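GDP-perosamine synthase (Caulobacter crescentus, PDB 3BN1) catalyses the pyridoxal phosphate-dependent transfer of an amino group from L-glutamate to GDP-4-keto-6-deoxy-D-mannose, yielding GDP-perosamine for the O-antigen of the outer membrane. Local coordinates at residues P102-N107 and D335-A340. Sequence-based numbering, arbitrary orientation.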
loop_
_atom_site.group_PDB
_atom_site.type_symbol
_atom_site.label_atom_id
_atom_site.label_comp_id
_atom_site.label_asym_id
_atom_site.label_seq_id
_atom_site.Cartn_x
_atom_site.Cartn_y
_atom_site.Cartn_z
ATOM N N PRO A 102 -21.297 -1.203 -5.771
ATOM C CA PRO A 102 -21.640 -1.799 -4.479
ATOM C C PRO A 102 -23.193 -1.860 -4.460
ATOM O O PRO A 102 -23.872 -0.938 -4.936
ATOM C CB PRO A 102 -21.143 -0.723 -3.502
ATOM C CG PRO A 102 -20.133 0.018 -4.279
ATOM C CD PRO A 102 -20.750 0.153 -5.597
ATOM N N VAL A 103 -23.760 -2.951 -3.940
ATOM C CA VAL A 103 -25.218 -3.133 -3.819
ATOM C C VAL A 103 -25.433 -3.521 -2.377
ATOM O O VAL A 103 -25.058 -4.623 -1.903
ATOM C CB VAL A 103 -25.767 -4.196 -4.794
ATOM C CG1 VAL A 103 -27.288 -4.509 -4.530
ATOM C CG2 VAL A 103 -25.532 -3.708 -6.234
ATOM N N LEU A 104 -25.967 -2.534 -1.670
ATOM C CA LEU A 104 -26.040 -2.570 -0.257
ATOM C C LEU A 104 -27.166 -3.431 0.196
ATOM O O LEU A 104 -28.242 -3.421 -0.390
ATOM C CB LEU A 104 -26.177 -1.159 0.379
ATOM C CG LEU A 104 -25.144 -0.079 0.010
ATOM C CD1 LEU A 104 -25.389 1.236 0.705
ATOM C CD2 LEU A 104 -23.728 -0.612 0.317
ATOM N N VAL A 105 -26.868 -4.138 1.279
ATOM C CA VAL A 105 -27.817 -5.059 1.931
ATOM C C VAL A 105 -27.827 -4.789 3.464
ATOM O O VAL A 105 -26.822 -4.320 4.047
ATOM C CB VAL A 105 -27.453 -6.553 1.661
ATOM C CG1 VAL A 105 -26.059 -6.893 2.262
ATOM C CG2 VAL A 105 -28.564 -7.448 2.199
ATOM N N ASP A 106 -28.985 -5.025 4.089
ATOM C CA ASP A 106 -29.193 -4.750 5.511
ATOM C C ASP A 106 -28.592 -5.905 6.270
ATOM O O ASP A 106 -28.260 -6.919 5.676
ATOM C CB ASP A 106 -30.690 -4.725 5.856
ATOM C CG ASP A 106 -31.016 -3.729 6.908
ATOM O OD1 ASP A 106 -30.061 -3.203 7.509
ATOM O OD2 ASP A 106 -32.211 -3.472 7.146
ATOM N N ASN A 107 -28.422 -5.726 7.575
ATOM C CA ASN A 107 -27.859 -6.741 8.465
ATOM C C ASN A 107 -28.859 -7.194 9.513
ATOM O O ASN A 107 -29.961 -6.641 9.628
ATOM C CB ASN A 107 -26.692 -6.172 9.291
ATOM C CG ASN A 107 -27.039 -4.871 9.994
ATOM O OD1 ASN A 107 -27.029 -3.837 9.349
ATOM N ND2 ASN A 107 -27.167 -4.877 11.307
ATOM N N ASP A 335 -34.766 1.974 0.750
ATOM C CA ASP A 335 -35.658 2.000 1.910
ATOM C C ASP A 335 -35.612 0.659 2.729
ATOM O O ASP A 335 -36.406 0.397 3.635
ATOM C CB ASP A 335 -37.055 2.481 1.512
ATOM C CG ASP A 335 -37.745 1.579 0.505
ATOM O OD1 ASP A 335 -37.561 0.354 0.626
ATOM O OD2 ASP A 335 -38.497 2.079 -0.374
ATOM N N ASP A 336 -34.650 -0.207 2.431
ATOM C CA ASP A 336 -34.576 -1.492 3.129
ATOM C C ASP A 336 -33.210 -1.684 3.733
ATOM O O ASP A 336 -32.580 -2.767 3.642
ATOM C CB ASP A 336 -34.835 -2.652 2.174
ATOM C CG ASP A 336 -35.292 -3.927 2.917
ATOM O OD1 ASP A 336 -35.662 -3.806 4.093
ATOM O OD2 ASP A 336 -35.292 -5.068 2.398
ATOM N N LEU A 337 -32.786 -0.612 4.373
ATOM C CA LEU A 337 -31.517 -0.567 5.150
ATOM C C LEU A 337 -31.779 -0.076 6.588
ATOM O O LEU A 337 -30.909 0.446 7.300
ATOM C CB LEU A 337 -30.442 0.296 4.475
ATOM C CG LEU A 337 -30.074 -0.247 3.083
ATOM C CD1 LEU A 337 -29.303 0.830 2.362
ATOM C CD2 LEU A 337 -29.319 -1.659 3.090
ATOM N N LYS A 338 -33.012 -0.309 7.026
ATOM C CA LYS A 338 -33.428 0.176 8.326
ATOM C C LYS A 338 -32.683 -0.412 9.525
ATOM O O LYS A 338 -32.484 0.287 10.508
ATOM C CB LYS A 338 -34.960 0.103 8.432
ATOM C CG LYS A 338 -35.657 1.040 7.405
ATOM C CD LYS A 338 -37.183 0.835 7.201
ATOM C CE LYS A 338 -38.043 1.953 7.822
ATOM N NZ LYS A 338 -37.269 3.203 8.120
ATOM N N ILE A 339 -32.293 -1.686 9.468
ATOM C CA ILE A 339 -31.609 -2.272 10.620
ATOM C C ILE A 339 -30.240 -1.631 10.727
ATOM O O ILE A 339 -29.853 -1.191 11.808
ATOM C CB ILE A 339 -31.459 -3.811 10.634
ATOM C CG1 ILE A 339 -32.793 -4.559 10.522
ATOM C CG2 ILE A 339 -30.834 -4.223 11.975
ATOM C CD1 ILE A 339 -33.840 -4.075 11.555
ATOM N N ALA A 340 -29.542 -1.496 9.598
ATOM C CA ALA A 340 -28.208 -0.875 9.621
ATOM C C ALA A 340 -28.281 0.562 10.224
ATOM O O ALA A 340 -27.427 0.988 11.007
ATOM C CB ALA A 340 -27.665 -0.812 8.164
HETATM O O HOH W 1 -31.222 -4.640 2.166
HETATM O O HOH W 2 -34.605 -2.809 6.338
#
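The backbones come nearest at Asp106, just past the end of strand 101-105, and Leu337, the N-cap residue immediately before helix 338-346, their CA atoms 4.8 Å apart. The example illustrates how a carboxylate remote in sequence can accept amides of a helix's first turn. Both oxygens of Asp106 use their syn lone pairs: OD1 accepts Ala340 N at 2.7 Å, and OD2 accepts Ile339 N at 2.9 Å in the straighter bond (162°). Two first-turn amides are thus gripped side by side, which holds the carboxylate's rotation; the helix end probably stabilises its negative charge. OD2 also receives a water that links it to Asp336 OD1 and Lys338 N, while a second water joins Asp106 N to Asp336 O. Beside these polar bonds, Leu337 lays CD2 against the backbone at Val105 C (3.5 Å), and CB of Ile339 rests on Asn107 O (3.4 Å). Asn107, its CG between the backbone N and the carbonyl carbon (chi1 51°), brings OD1 to 3.2 Å from Ala340 CA. Lys118 of helix 116-119 touches Asp106, and His324 packs on both Leu104 and Leu337. The contact joins the start of helix 338-346 to the end of strand 101-105, which pairs with strand 80-84 and is an outermost strand of the seven-stranded sheet within this chain.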